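Local coordinates for peptidase S15/CocE/NonD (Thaumarchaeota archaeon SCGC AB-539-E09, PDB 4PF1), which is an aminopeptidase of the alpha/beta-hydrolase fold that probably cleaves peptides with a serine nucleophile, at residues K304-L309 and P373-Y378; L338-F343 and W456-Q461; G345-W350 and N383-Y388. One frame throughout, in Å; residues are numbered along the deposited sequence.

In the fold
Six segments build the three contacts, in the order 304-309, 338-343, 345-350, 373-378, 383-388 and 456-461. Contacts 1 and 3, with centres about 15 Å apart, meet at one margin of the large mixed sheet: strands 375-379 and 384-388 are antiparallel neighbours there, and helices 301-309 and 347-365 lie over opposite faces of that pair. Contact 2 stands about 24 Å from contact 1 and 17 Å from contact 3, centre to centre. It lies off the sheet, where the hairpin leading to helix 347-365 meets the loop before helix 462-465. Contacts 1 and 3 thus pack helices on the two faces of the sheet's last two strands, while contact 2 joins the hairpin to the C-terminal non-catalytic region.

Contact 1. Residues K304-L309 and P373-Y378; sequences KLYKVL and PRVLSY
Y306 of helix 301-309 reaches across to V375, the first residue of strand 375-379, and to R374 just before it, a contact that belongs to the alpha/beta-hydrolase sheet. The helix lies on the crossover from strand 287-292 to its parallel neighbour 319-324, and its tyrosine extends beyond 319-324 to touch the next strand. With CG anti to the backbone N (chi1 168°), the ring points out from the helix axis, so that a helix whose CA atoms come no nearer than 9.1 Å (Y306 to V375) still meets the strand through one side chain.

The tight part is the buried pair Y306 and V375. The CG2 methyl of V375 makes an off-centre CH-pi contact, 4.1 Å from the centroid of the Y306 ring, and is shifted toward its phenolic end, where V375 CG2 lies 3.6 Å from Y306 CZ. The ring of F321, on strand 319-324, also packs on Y306 with its plane nearly parallel, and the Y306 hydroxyl is hydrogen-bonded to D390, which satisfies a polar atom set among hydrocarbon groups.

The looser side belongs to the partly exposed R374. Its aliphatic root alone takes part: CG sits at the ring edge, near the ring plane, and the side chain crosses the tyrosine at about a right angle. Bends at chi2 and chi3 then carry the charged group past the hydroxyl without binding it. The nearest guanidinium atom, R374 NH2, stays 4.8 Å from Y306 OH, whereas R374 CG approaches that oxygen to 3.4 Å.

Contact 2. Residues L338-F343 and W456-Q461; sequences LGPLQF and WLVDDQ
L338 and L341 are the end residues of a type II' turn that faces V458. The turn is closed by two backbone hydrogen bonds, L338 N to L341 O and L341 N to L338 O, with G339 at its second position in a positive-phi conformation (65°). A CB on that glycine would collide with P340 CD and press on V458. In 456-461 the chain leaves a short 3-10 segment, where D459 N bonds back to W456 O, and V458 is thereby presented to the turn.

This valine carries its whole side of the contact. V458 CG1 lies against both leucines, 3.7 Å from L341 CD1 and 4.0 Å from L338 CD2. With chi1 at -62°, V458 CG2 falls between the backbone N and the carbonyl carbon and points at the turn itself, 3.6 Å from L338 O and 4.2 Å from P340 CD. An alanine here would remove both methyls and would probably open a gap between the two leucines and the loop, leaving their branches freer to turn. The backbone of V458 is tied down separately, its O being hydrogen-bonded to the hydroxyl of Y524, a residue that P340 also packs on.

Although glycerol, probably from the crystallisation liquor, binds G339 N, the contact is apolar packing: a beta-hairpin with a two-residue loop, closed by a type II' turn, set against a loop of the C-terminal non-catalytic region.

Contact 3. Residues G345-W350 and N383-Y388; sequences GDTGGW and NAWHRY
Two tryptophans, W350 and W385, lie face to face, an offset stack that pins the start of helix 347-365 to the outermost strand of the alpha/beta-hydrolase sheet. The six-membered ring of W350 covers the five-membered ring of W385, with centroids 4.2 Å apart and planes inclined by 25°. The side chains slide past each other in opposite directions, so the overlap is partial: W350 CE3 comes within 3.4 Å of W385 NE1, and W350 CZ3 within 3.6 Å of W385 CE2. With CG of W350 anti to its backbone nitrogen (chi1 178°), the indole extends from the first turn of the helix toward the strand.

Y378, on the antiparallel neighbour strand, meets W385 edge-to-face, a second ring contact that is likely to limit its rotation. Where strand 384-388 begins, N383 and A384 form a G1 beta bulge opposite E379. T347 adds a lighter touch, its CB 4.3 Å from W385 CZ2, while its hydroxyl is engaged with A335 O and W326. A triethylene glycol, probably from the crystallisation liquor, lies beside W350, and D346 N is hydrogen-bonded to E344 of the second subunit, which places the helix start next to a subunit interface. That start is N-capped by D346: G349 N donates almost straight (176°) to D346 OD1 at 3.0 Å, approaching the oxygen from above the carboxylate plane.

Contact 1. Residues K304-L309 and P373-Y378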
ATOM      1  N   LYS A 304      29.507 -22.641  11.325  1.00 15.61           N
ATOM      2  CA  LYS A 304      30.907 -23.091  11.260  1.00 16.08           C
ATOM      3  C   LYS A 304      31.637 -22.736  12.569  1.00 20.75           C
ATOM      4  O   LYS A 304      32.478 -23.512  13.026  1.00 20.45           O
ATOM      5  CB  LYS A 304      31.634 -22.491  10.036  1.00 18.22           C
ATOM      6  CG  LYS A 304      33.025 -23.086   9.770  1.00 24.21           C
ATOM      7  CD  LYS A 304      32.969 -24.368   8.934  1.00 32.23           C
ATOM      8  CE  LYS A 304      34.296 -25.094   8.892  1.00 47.41           C
ATOM      9  NZ  LYS A 304      35.306 -24.390   8.057  1.00 58.97           N
ATOM     10  N   LEU A 305      31.276 -21.585  13.194  1.00 18.29           N
ATOM     11  CA  LEU A 305      31.838 -21.156  14.481  1.00 18.77           C
ATOM     12  C   LEU A 305      31.495 -22.154  15.571  1.00 23.79           C
ATOM     13  O   LEU A 305      32.391 -22.595  16.284  1.00 24.33           O
ATOM     14  CB  LEU A 305      31.338 -19.758  14.884  1.00 18.55           C
ATOM     15  CG  LEU A 305      32.114 -18.563  14.359  1.00 23.38           C
ATOM     16  CD1 LEU A 305      31.453 -17.268  14.800  1.00 23.16           C
ATOM     17  CD2 LEU A 305      33.574 -18.594  14.819  1.00 25.76           C
ATOM     18  N   TYR A 306      30.198 -22.534  15.689  1.00 20.70           N
ATOM     19  CA  TYR A 306      29.767 -23.523  16.679  1.00 21.02           C
ATOM     20  C   TYR A 306      30.474 -24.865  16.444  1.00 25.02           C
ATOM     21  O   TYR A 306      30.945 -25.470  17.399  1.00 24.54           O
ATOM     22  CB  TYR A 306      28.229 -23.707  16.672  1.00 21.90           C
ATOM     23  CG  TYR A 306      27.765 -24.913  17.470  1.00 24.30           C
ATOM     24  CD1 TYR A 306      27.722 -24.881  18.862  1.00 26.26           C
ATOM     25  CD2 TYR A 306      27.435 -26.107  16.837  1.00 25.50           C
ATOM     26  CE1 TYR A 306      27.321 -25.992  19.600  1.00 26.43           C
ATOM     27  CE2 TYR A 306      27.056 -27.233  17.566  1.00 26.82           C
ATOM     28  CZ  TYR A 306      27.005 -27.173  18.948  1.00 34.45           C
ATOM     29  OH  TYR A 306      26.623 -28.282  19.664  1.00 36.39           O
ATOM     30  N   LYS A 307      30.558 -25.314  15.169  1.00 21.98           N
ATOM     31  CA  LYS A 307      31.173 -26.592  14.788  1.00 22.40           C
ATOM     32  C   LYS A 307      32.628 -26.714  15.274  1.00 27.92           C
ATOM     33  O   LYS A 307      33.022 -27.786  15.735  1.00 28.40           O
ATOM     34  CB  LYS A 307      31.105 -26.794  13.262  1.00 24.42           C
ATOM     35  CG  LYS A 307      31.541 -28.193  12.799  1.00 34.50           C
ATOM     36  CD  LYS A 307      31.317 -28.433  11.297  1.00 39.82           C
ATOM     37  CE  LYS A 307      32.379 -27.819  10.406  1.00 43.27           C
ATOM     38  NZ  LYS A 307      33.732 -28.400  10.636  1.00 46.95           N
ATOM     39  N   VAL A 308      33.412 -25.626  15.184  1.00 25.09           N
ATOM     40  CA  VAL A 308      34.827 -25.653  15.569  1.00 26.07           C
ATOM     41  C   VAL A 308      35.032 -25.349  17.076  1.00 30.98           C
ATOM     42  O   VAL A 308      36.009 -25.824  17.657  1.00 31.63           O
ATOM     43  CB  VAL A 308      35.708 -24.722  14.679  1.00 30.02           C
ATOM     44  CG1 VAL A 308      35.538 -25.048  13.197  1.00 29.51           C
ATOM     45  CG2 VAL A 308      35.421 -23.243  14.945  1.00 29.52           C
ATOM     46  N   LEU A 309      34.128 -24.563  17.699  1.00 27.33           N
ATOM     47  CA  LEU A 309      34.289 -24.158  19.101  1.00 27.49           C
ATOM     48  C   LEU A 309      33.557 -25.079  20.095  1.00 31.82           C
ATOM     49  O   LEU A 309      33.920 -25.088  21.273  1.00 31.74           O
ATOM     50  CB  LEU A 309      33.859 -22.690  19.310  1.00 27.05           C
ATOM     51  CG  LEU A 309      34.674 -21.623  18.543  1.00 31.46           C
ATOM     52  CD1 LEU A 309      34.030 -20.260  18.659  1.00 30.94           C
ATOM     53  CD2 LEU A 309      36.127 -21.566  19.021  1.00 34.60           C
ATOM     54  N   PRO A 373      20.108 -23.960  26.276  1.00 23.16           N
ATOM     55  CA  PRO A 373      20.616 -25.211  25.693  1.00 22.87           C
ATOM     56  C   PRO A 373      21.892 -24.991  24.876  1.00 25.97           C
ATOM     57  O   PRO A 373      22.249 -23.845  24.573  1.00 25.56           O
ATOM     58  CB  PRO A 373      19.461 -25.673  24.800  1.00 24.45           C
ATOM     59  CG  PRO A 373      18.771 -24.415  24.402  1.00 28.42           C
ATOM     60  CD  PRO A 373      18.862 -23.518  25.611  1.00 24.21           C
ATOM     61  N   ARG A 374      22.578 -26.090  24.524  1.00 21.90           N
ATOM     62  CA  ARG A 374      23.766 -26.052  23.675  1.00 21.34           C
ATOM     63  C   ARG A 374      23.388 -25.437  22.329  1.00 23.27           C
ATOM     64  O   ARG A 374      24.093 -24.561  21.827  1.00 22.70           O
ATOM     65  CB  ARG A 374      24.325 -27.477  23.487  1.00 22.84           C
ATOM     66  CG  ARG A 374      25.702 -27.543  22.820  1.00 32.54           C
ATOM     67  CD  ARG A 374      26.859 -27.532  23.815  1.00 43.16           C
ATOM     68  NE  ARG A 374      26.632 -28.407  24.971  1.00 50.99           N
ATOM     69  CZ  ARG A 374      26.936 -29.701  25.008  1.00 62.07           C
ATOM     70  NH1 ARG A 374      26.695 -30.415  26.099  1.00 45.17           N
ATOM     71  NH2 ARG A 374      27.475 -30.296  23.948  1.00 49.18           N
ATOM     72  N   VAL A 375      22.237 -25.874  21.774  1.00 18.35           N
ATOM     73  CA  VAL A 375      21.711 -25.391  20.503  1.00 16.93           C
ATOM     74  C   VAL A 375      20.227 -25.016  20.670  1.00 19.46           C
ATOM     75  O   VAL A 375      19.430 -25.803  21.188  1.00 19.04           O
ATOM     76  CB  VAL A 375      21.932 -26.414  19.345  1.00 20.69           C
ATOM     77  CG1 VAL A 375      21.234 -25.968  18.060  1.00 19.98           C
ATOM     78  CG2 VAL A 375      23.421 -26.640  19.088  1.00 20.80           C
ATOM     79  N   LEU A 376      19.881 -23.795  20.257  1.00 14.54           N
ATOM     80  CA  LEU A 376      18.519 -23.287  20.261  1.00 13.63           C
ATOM     81  C   LEU A 376      18.145 -23.044  18.807  1.00 15.73           C
ATOM     82  O   LEU A 376      18.687 -22.139  18.175  1.00 14.14           O
ATOM     83  CB  LEU A 376      18.422 -22.010  21.125  1.00 13.65           C
ATOM     84  CG  LEU A 376      17.023 -21.426  21.371  1.00 18.15           C
ATOM     85  CD1 LEU A 376      16.105 -22.427  22.079  1.00 18.39           C
ATOM     86  CD2 LEU A 376      17.113 -20.155  22.184  1.00 20.65           C
ATOM     87  N   SER A 377      17.339 -23.949  18.237  1.00 12.10           N
ATOM     88  CA  SER A 377      17.005 -23.910  16.817  1.00 11.24           C
ATOM     89  C   SER A 377      15.518 -23.695  16.578  1.00 14.88           C
ATOM     90  O   SER A 377      14.681 -24.387  17.165  1.00 14.03           O
ATOM     91  CB  SER A 377      17.463 -25.198  16.137  1.00 13.58           C
ATOM     92  OG  SER A 377      16.996 -25.297  14.802  1.00 19.10           O
ATOM     93  N   TYR A 378      15.194 -22.741  15.699  1.00 11.96           N
ATOM     94  CA  TYR A 378      13.817 -22.487  15.295  1.00 11.73           C
ATOM     95  C   TYR A 378      13.540 -23.282  14.043  1.00 16.02           C
ATOM     96  O   TYR A 378      14.262 -23.153  13.050  1.00 15.53           O
ATOM     97  CB  TYR A 378      13.567 -20.993  15.062  1.00 12.24           C
ATOM     98  CG  TYR A 378      12.118 -20.640  14.786  1.00 13.53           C
ATOM     99  CD1 TYR A 378      11.571 -20.795  13.513  1.00 15.46           C
ATOM    100  CD2 TYR A 378      11.316 -20.081  15.776  1.00 14.24           C
ATOM    101  CE1 TYR A 378      10.252 -20.432  13.242  1.00 15.75           C
ATOM    102  CE2 TYR A 378       9.993 -19.718  15.518  1.00 14.81           C
ATOM    103  CZ  TYR A 378       9.469 -19.888  14.246  1.00 20.00           C
ATOM    104  OH  TYR A 378       8.181 -19.498  13.978  1.00 18.61           O
TER

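Contact 2. Residues L338-F343 and W456-Q461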
ATOM      1  N   LEU A 338       9.094 -12.822   7.178  1.00 12.52           N
ATOM      2  CA  LEU A 338      10.163 -12.633   6.195  1.00 12.50           C
ATOM      3  C   LEU A 338       9.598 -12.929   4.819  1.00 16.61           C
ATOM      4  O   LEU A 338       9.377 -14.094   4.475  1.00 15.78           O
ATOM      5  CB  LEU A 338      11.395 -13.506   6.495  1.00 12.62           C
ATOM      6  CG  LEU A 338      12.578 -13.320   5.529  1.00 17.63           C
ATOM      7  CD1 LEU A 338      13.241 -11.963   5.714  1.00 18.03           C
ATOM      8  CD2 LEU A 338      13.583 -14.406   5.704  1.00 20.21           C
ATOM      9  N   GLY A 339       9.299 -11.871   4.072  1.00 14.12           N
ATOM     10  CA  GLY A 339       8.631 -11.990   2.783  1.00 14.35           C
ATOM     11  C   GLY A 339       7.228 -12.537   2.984  1.00 19.00           C
ATOM     12  O   GLY A 339       6.488 -12.026   3.833  1.00 18.73           O
ATOM     13  N   PRO A 340       6.865 -13.662   2.322  1.00 15.75           N
ATOM     14  CA  PRO A 340       5.523 -14.229   2.537  1.00 16.00           C
ATOM     15  C   PRO A 340       5.439 -15.140   3.769  1.00 19.73           C
ATOM     16  O   PRO A 340       4.333 -15.500   4.178  1.00 19.27           O
ATOM     17  CB  PRO A 340       5.257 -15.023   1.248  1.00 17.69           C
ATOM     18  CG  PRO A 340       6.526 -14.936   0.424  1.00 21.79           C
ATOM     19  CD  PRO A 340       7.610 -14.427   1.308  1.00 17.06           C
ATOM     20  N   LEU A 341       6.600 -15.522   4.353  1.00 15.85           N
ATOM     21  CA  LEU A 341       6.652 -16.420   5.512  1.00 15.35           C
ATOM     22  C   LEU A 341       6.298 -15.695   6.795  1.00 18.92           C
ATOM     23  O   LEU A 341       6.850 -14.635   7.067  1.00 18.21           O
ATOM     24  CB  LEU A 341       8.037 -17.083   5.657  1.00 15.18           C
ATOM     25  CG  LEU A 341       8.631 -17.780   4.425  1.00 19.87           C
ATOM     26  CD1 LEU A 341       9.939 -18.441   4.774  1.00 20.01           C
ATOM     27  CD2 LEU A 341       7.676 -18.818   3.850  1.00 22.85           C
ATOM     28  N   GLN A 342       5.394 -16.283   7.596  1.00 15.55           N
ATOM     29  CA  GLN A 342       4.957 -15.715   8.872  1.00 14.90           C
ATOM     30  C   GLN A 342       5.359 -16.628  10.025  1.00 18.16           C
ATOM     31  O   GLN A 342       5.064 -17.825  10.007  1.00 17.51           O
ATOM     32  CB  GLN A 342       3.447 -15.460   8.869  1.00 16.25           C
ATOM     33  CG  GLN A 342       3.040 -14.327   7.930  1.00 27.20           C
ATOM     34  CD  GLN A 342       1.548 -14.207   7.791  1.00 41.75           C
ATOM     35  OE1 GLN A 342       0.872 -15.101   7.274  1.00 34.87           O
ATOM     36  NE2 GLN A 342       1.008 -13.076   8.212  1.00 36.58           N
ATOM     37  N   PHE A 343       6.074 -16.063  11.009  1.00 14.58           N
ATOM     38  CA  PHE A 343       6.578 -16.811  12.161  1.00 14.42           C
ATOM     39  C   PHE A 343       5.698 -16.558  13.393  1.00 18.42           C
ATOM     40  O   PHE A 343       4.880 -15.634  13.387  1.00 18.25           O
ATOM     41  CB  PHE A 343       8.060 -16.454  12.428  1.00 15.72           C
ATOM     42  CG  PHE A 343       8.931 -16.474  11.183  1.00 16.57           C
ATOM     43  CD1 PHE A 343       8.975 -17.598  10.359  1.00 19.18           C
ATOM     44  CD2 PHE A 343       9.691 -15.365  10.827  1.00 18.17           C
ATOM     45  CE1 PHE A 343       9.754 -17.605   9.197  1.00 19.56           C
ATOM     46  CE2 PHE A 343      10.471 -15.375   9.664  1.00 20.45           C
ATOM     47  CZ  PHE A 343      10.505 -16.498   8.863  1.00 18.37           C
ATOM     48  N   TRP A 456      15.373 -11.894  -0.196  1.00 11.24           N
ATOM     49  CA  TRP A 456      15.715 -12.643  -1.409  1.00 11.16           C
ATOM     50  C   TRP A 456      15.925 -14.158  -1.218  1.00 15.78           C
ATOM     51  O   TRP A 456      15.558 -14.914  -2.116  1.00 14.90           O
ATOM     52  CB  TRP A 456      16.903 -11.987  -2.145  1.00 10.31           C
ATOM     53  CG  TRP A 456      18.238 -12.679  -2.095  1.00 11.43           C
ATOM     54  CD1 TRP A 456      19.326 -12.289  -1.370  1.00 14.26           C
ATOM     55  CD2 TRP A 456      18.703 -13.696  -2.997  1.00 11.50           C
ATOM     56  NE1 TRP A 456      20.420 -13.052  -1.709  1.00 13.82           N
ATOM     57  CE2 TRP A 456      20.061 -13.937  -2.692  1.00 15.19           C
ATOM     58  CE3 TRP A 456      18.088 -14.465  -4.002  1.00 12.86           C
ATOM     59  CZ2 TRP A 456      20.809 -14.927  -3.340  1.00 14.72           C
ATOM     60  CZ3 TRP A 456      18.831 -15.444  -4.643  1.00 14.44           C
ATOM     61  CH2 TRP A 456      20.176 -15.662  -4.319  1.00 15.13           C
ATOM     62  N   LEU A 457      16.441 -14.614  -0.063  1.00 13.20           N
ATOM     63  CA  LEU A 457      16.679 -16.049   0.126  1.00 13.67           C
ATOM     64  C   LEU A 457      15.385 -16.885   0.284  1.00 18.06           C
ATOM     65  O   LEU A 457      15.463 -18.116   0.247  1.00 18.62           O
ATOM     66  CB  LEU A 457      17.652 -16.325   1.284  1.00 13.94           C
ATOM     67  CG  LEU A 457      19.136 -16.033   0.982  1.00 18.79           C
ATOM     68  CD1 LEU A 457      20.003 -16.435   2.141  1.00 19.11           C
ATOM     69  CD2 LEU A 457      19.611 -16.753  -0.288  1.00 20.21           C
ATOM     70  N   VAL A 458      14.205 -16.231   0.399  1.00 13.49           N
ATOM     71  CA  VAL A 458      12.921 -16.946   0.460  1.00 13.04           C
ATOM     72  C   VAL A 458      12.083 -16.638  -0.812  1.00 15.32           C
ATOM     73  O   VAL A 458      10.892 -16.946  -0.857  1.00 14.35           O
ATOM     74  CB  VAL A 458      12.114 -16.718   1.779  1.00 16.79           C
ATOM     75  CG1 VAL A 458      12.886 -17.227   2.990  1.00 16.65           C
ATOM     76  CG2 VAL A 458      11.706 -15.257   1.963  1.00 16.46           C
ATOM     77  N   ASP A 459      12.737 -16.087  -1.864  1.00 10.36           N
ATOM     78  CA  ASP A 459      12.101 -15.757  -3.149  1.00  8.94           C
ATOM     79  C   ASP A 459      11.436 -16.968  -3.800  1.00 11.18           C
ATOM     80  O   ASP A 459      11.931 -18.091  -3.678  1.00  8.54           O
ATOM     81  CB  ASP A 459      13.144 -15.199  -4.136  1.00 10.27           C
ATOM     82  CG  ASP A 459      13.284 -13.690  -4.195  1.00 18.74           C
ATOM     83  OD1 ASP A 459      12.650 -12.998  -3.367  1.00 18.91           O
ATOM     84  OD2 ASP A 459      14.027 -13.202  -5.069  1.00 23.47           O
ATOM     85  N   ASP A 460      10.340 -16.722  -4.536  1.00  8.83           N
ATOM     86  CA  ASP A 460       9.661 -17.738  -5.327  1.00  9.02           C
ATOM     87  C   ASP A 460      10.577 -18.101  -6.496  1.00 13.06           C
ATOM     88  O   ASP A 460      11.072 -17.214  -7.191  1.00 12.90           O
ATOM     89  CB  ASP A 460       8.285 -17.217  -5.803  1.00 10.87           C
ATOM     90  CG  ASP A 460       7.503 -18.153  -6.708  1.00 19.69           C
ATOM     91  OD1 ASP A 460       7.655 -19.390  -6.566  1.00 20.57           O
ATOM     92  OD2 ASP A 460       6.697 -17.653  -7.517  1.00 24.57           O
ATOM     93  N   GLN A 461      10.893 -19.387  -6.635  1.00  9.66           N
ATOM     94  CA  GLN A 461      11.807 -19.856  -7.670  1.00  9.68           C
ATOM     95  C   GLN A 461      11.050 -20.375  -8.911  1.00 13.66           C
ATOM     96  O   GLN A 461      11.650 -21.038  -9.759  1.00 14.32           O
ATOM     97  CB  GLN A 461      12.771 -20.923  -7.101  1.00 10.87           C
ATOM     98  CG  GLN A 461      13.738 -20.383  -6.020  1.00 10.56           C
ATOM     99  CD  GLN A 461      14.559 -19.199  -6.488  1.00 23.02           C
ATOM    100  OE1 GLN A 461      15.435 -19.319  -7.349  1.00 17.09           O
ATOM    101  NE2 GLN A 461      14.291 -18.021  -5.927  1.00 15.35           N
TER

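Contact 3. Residues G345-W350 and N383-Y388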
ATOM      1  N   GLY A 345       5.025 -14.983  16.290  1.00 15.10           N
ATOM      2  CA  GLY A 345       5.377 -13.799  17.064  1.00 14.61           C
ATOM      3  C   GLY A 345       6.712 -13.203  16.675  1.00 17.51           C
ATOM      4  O   GLY A 345       7.352 -13.665  15.723  1.00 16.79           O
ATOM      5  N   ASP A 346       7.143 -12.167  17.412  1.00 13.64           N
ATOM      6  CA  ASP A 346       8.430 -11.518  17.180  1.00 13.18           C
ATOM      7  C   ASP A 346       9.552 -12.401  17.745  1.00 16.79           C
ATOM      8  O   ASP A 346       9.923 -12.269  18.914  1.00 16.27           O
ATOM      9  CB  ASP A 346       8.449 -10.092  17.789  1.00 14.80           C
ATOM     10  CG  ASP A 346       9.772  -9.351  17.658  1.00 19.07           C
ATOM     11  OD1 ASP A 346      10.650  -9.830  16.909  1.00 18.66           O
ATOM     12  OD2 ASP A 346       9.933  -8.308  18.320  1.00 23.28           O
ATOM     13  N   THR A 347      10.083 -13.304  16.896  1.00 12.67           N
ATOM     14  CA  THR A 347      11.146 -14.256  17.250  1.00 12.44           C
ATOM     15  C   THR A 347      12.461 -13.538  17.621  1.00 15.34           C
ATOM     16  O   THR A 347      13.224 -14.052  18.439  1.00 14.12           O
ATOM     17  CB  THR A 347      11.375 -15.251  16.100  1.00 17.72           C
ATOM     18  OG1 THR A 347      11.813 -14.539  14.944  1.00 15.30           O
ATOM     19  CG2 THR A 347      10.130 -16.067  15.772  1.00 16.32           C
ATOM     20  N   GLY A 348      12.709 -12.382  16.995  1.00 12.40           N
ATOM     21  CA  GLY A 348      13.889 -11.559  17.243  1.00 12.35           C
ATOM     22  C   GLY A 348      13.862 -10.970  18.636  1.00 17.08           C
ATOM     23  O   GLY A 348      14.775 -11.208  19.435  1.00 16.83           O
ATOM     24  N   GLY A 349      12.774 -10.261  18.939  1.00 13.76           N
ATOM     25  CA  GLY A 349      12.522  -9.682  20.258  1.00 13.68           C
ATOM     26  C   GLY A 349      12.411 -10.732  21.351  1.00 16.76           C
ATOM     27  O   GLY A 349      12.862 -10.499  22.477  1.00 15.29           O
ATOM     28  N   TRP A 350      11.832 -11.919  21.019  1.00 13.80           N
ATOM     29  CA  TRP A 350      11.700 -13.036  21.966  1.00 13.96           C
ATOM     30  C   TRP A 350      13.079 -13.551  22.375  1.00 17.11           C
ATOM     31  O   TRP A 350      13.296 -13.837  23.550  1.00 16.87           O
ATOM     32  CB  TRP A 350      10.858 -14.191  21.379  1.00 12.79           C
ATOM     33  CG  TRP A 350      10.747 -15.376  22.298  1.00 14.25           C
ATOM     34  CD1 TRP A 350       9.832 -15.559  23.291  1.00 17.57           C
ATOM     35  CD2 TRP A 350      11.637 -16.504  22.360  1.00 14.20           C
ATOM     36  NE1 TRP A 350      10.095 -16.729  23.970  1.00 17.38           N
ATOM     37  CE2 TRP A 350      11.200 -17.327  23.421  1.00 18.61           C
ATOM     38  CE3 TRP A 350      12.769 -16.899  21.620  1.00 15.23           C
ATOM     39  CZ2 TRP A 350      11.841 -18.529  23.751  1.00 18.19           C
ATOM     40  CZ3 TRP A 350      13.414 -18.079  21.961  1.00 16.76           C
ATOM     41  CH2 TRP A 350      12.946 -18.883  23.008  1.00 17.81           C
ATOM     42  N   ASN A 383       7.116 -23.947  13.039  1.00 16.86           N
ATOM     43  CA  ASN A 383       7.172 -22.669  13.776  1.00 16.21           C
ATOM     44  C   ASN A 383       7.351 -22.885  15.296  1.00 20.79           C
ATOM     45  O   ASN A 383       6.542 -22.414  16.100  1.00 20.64           O
ATOM     46  CB  ASN A 383       5.939 -21.800  13.473  1.00 14.02           C
ATOM     47  CG  ASN A 383       5.899 -21.297  12.056  1.00 28.85           C
ATOM     48  OD1 ASN A 383       6.763 -20.529  11.615  1.00 19.30           O
ATOM     49  ND2 ASN A 383       4.898 -21.724  11.307  1.00 23.73           N
ATOM     50  N   ALA A 384       8.426 -23.592  15.677  1.00 17.57           N
ATOM     51  CA  ALA A 384       8.707 -23.891  17.079  1.00 17.74           C
ATOM     52  C   ALA A 384      10.195 -23.860  17.383  1.00 20.54           C
ATOM     53  O   ALA A 384      11.010 -24.277  16.554  1.00 19.34           O
ATOM     54  CB  ALA A 384       8.133 -25.254  17.447  1.00 18.96           C
ATOM     55  N   TRP A 385      10.543 -23.363  18.584  1.00 17.41           N
ATOM     56  CA  TRP A 385      11.912 -23.326  19.093  1.00 17.19           C
ATOM     57  C   TRP A 385      12.219 -24.657  19.758  1.00 22.20           C
ATOM     58  O   TRP A 385      11.384 -25.179  20.502  1.00 22.08           O
ATOM     59  CB  TRP A 385      12.095 -22.176  20.100  1.00 15.74           C
ATOM     60  CG  TRP A 385      12.239 -20.814  19.486  1.00 16.13           C
ATOM     61  CD1 TRP A 385      11.300 -19.826  19.457  1.00 18.85           C
ATOM     62  CD2 TRP A 385      13.430 -20.254  18.913  1.00 15.65           C
ATOM     63  NE1 TRP A 385      11.818 -18.696  18.864  1.00 18.01           N
ATOM     64  CE2 TRP A 385      13.123 -18.932  18.516  1.00 19.11           C
ATOM     65  CE3 TRP A 385      14.716 -20.759  18.646  1.00 16.78           C
ATOM     66  CZ2 TRP A 385      14.057 -18.105  17.884  1.00 17.82           C
ATOM     67  CZ3 TRP A 385      15.644 -19.934  18.029  1.00 17.71           C
ATOM     68  CH2 TRP A 385      15.312 -18.625  17.654  1.00 17.99           C
ATOM     69  N   HIS A 386      13.391 -25.223  19.480  1.00 19.17           N
ATOM     70  CA  HIS A 386      13.773 -26.507  20.057  1.00 19.62           C
ATOM     71  C   HIS A 386      15.055 -26.400  20.851  1.00 22.96           C
ATOM     72  O   HIS A 386      15.939 -25.617  20.506  1.00 21.58           O
ATOM     73  CB  HIS A 386      13.940 -27.574  18.961  1.00 20.45           C
ATOM     74  CG  HIS A 386      12.713 -27.808  18.141  1.00 24.00           C
ATOM     75  ND1 HIS A 386      11.640 -28.525  18.636  1.00 26.31           N
ATOM     76  CD2 HIS A 386      12.442 -27.438  16.869  1.00 25.32           C
ATOM     77  CE1 HIS A 386      10.748 -28.553  17.660  1.00 25.51           C
ATOM     78  NE2 HIS A 386      11.184 -27.909  16.580  1.00 25.29           N
ATOM     79  N   ARG A 387      15.162 -27.214  21.906  1.00 21.19           N
ATOM     80  CA  ARG A 387      16.363 -27.344  22.726  1.00 21.50           C
ATOM     81  C   ARG A 387      17.139 -28.559  22.228  1.00 25.95           C
ATOM     82  O   ARG A 387      16.623 -29.678  22.289  1.00 26.33           O
ATOM     83  CB  ARG A 387      15.994 -27.513  24.212  1.00 22.73           C
ATOM     84  CG  ARG A 387      15.341 -26.291  24.854  1.00 32.24           C
ATOM     85  CD  ARG A 387      14.960 -26.567  26.303  1.00 37.46           C
ATOM     86  NE  ARG A 387      16.130 -26.897  27.123  1.00 40.92           N
ATOM     87  CZ  ARG A 387      16.817 -26.011  27.840  1.00 51.91           C
ATOM     88  NH1 ARG A 387      16.441 -24.738  27.870  1.00 36.07           N
ATOM     89  NH2 ARG A 387      17.876 -26.393  28.539  1.00 37.52           N
ATOM     90  N   TYR A 388      18.335 -28.341  21.663  1.00 22.07           N
ATOM     91  CA  TYR A 388      19.156 -29.434  21.141  1.00 21.81           C
ATOM     92  C   TYR A 388      20.496 -29.504  21.865  1.00 26.54           C
ATOM     93  O   TYR A 388      21.015 -28.474  22.298  1.00 26.25           O
ATOM     94  CB  TYR A 388      19.379 -29.291  19.619  1.00 21.81           C
ATOM     95  CG  TYR A 388      18.139 -29.476  18.763  1.00 21.76           C
ATOM     96  CD1 TYR A 388      17.194 -30.457  19.066  1.00 23.90           C
ATOM     97  CD2 TYR A 388      17.959 -28.740  17.596  1.00 21.44           C
ATOM     98  CE1 TYR A 388      16.066 -30.649  18.266  1.00 23.61           C
ATOM     99  CE2 TYR A 388      16.844 -28.934  16.779  1.00 21.83           C
ATOM    100  CZ  TYR A 388      15.899 -29.889  17.119  1.00 25.86           C
ATOM    101  OH  TYR A 388      14.791 -30.070  16.325  1.00 20.79           O
TER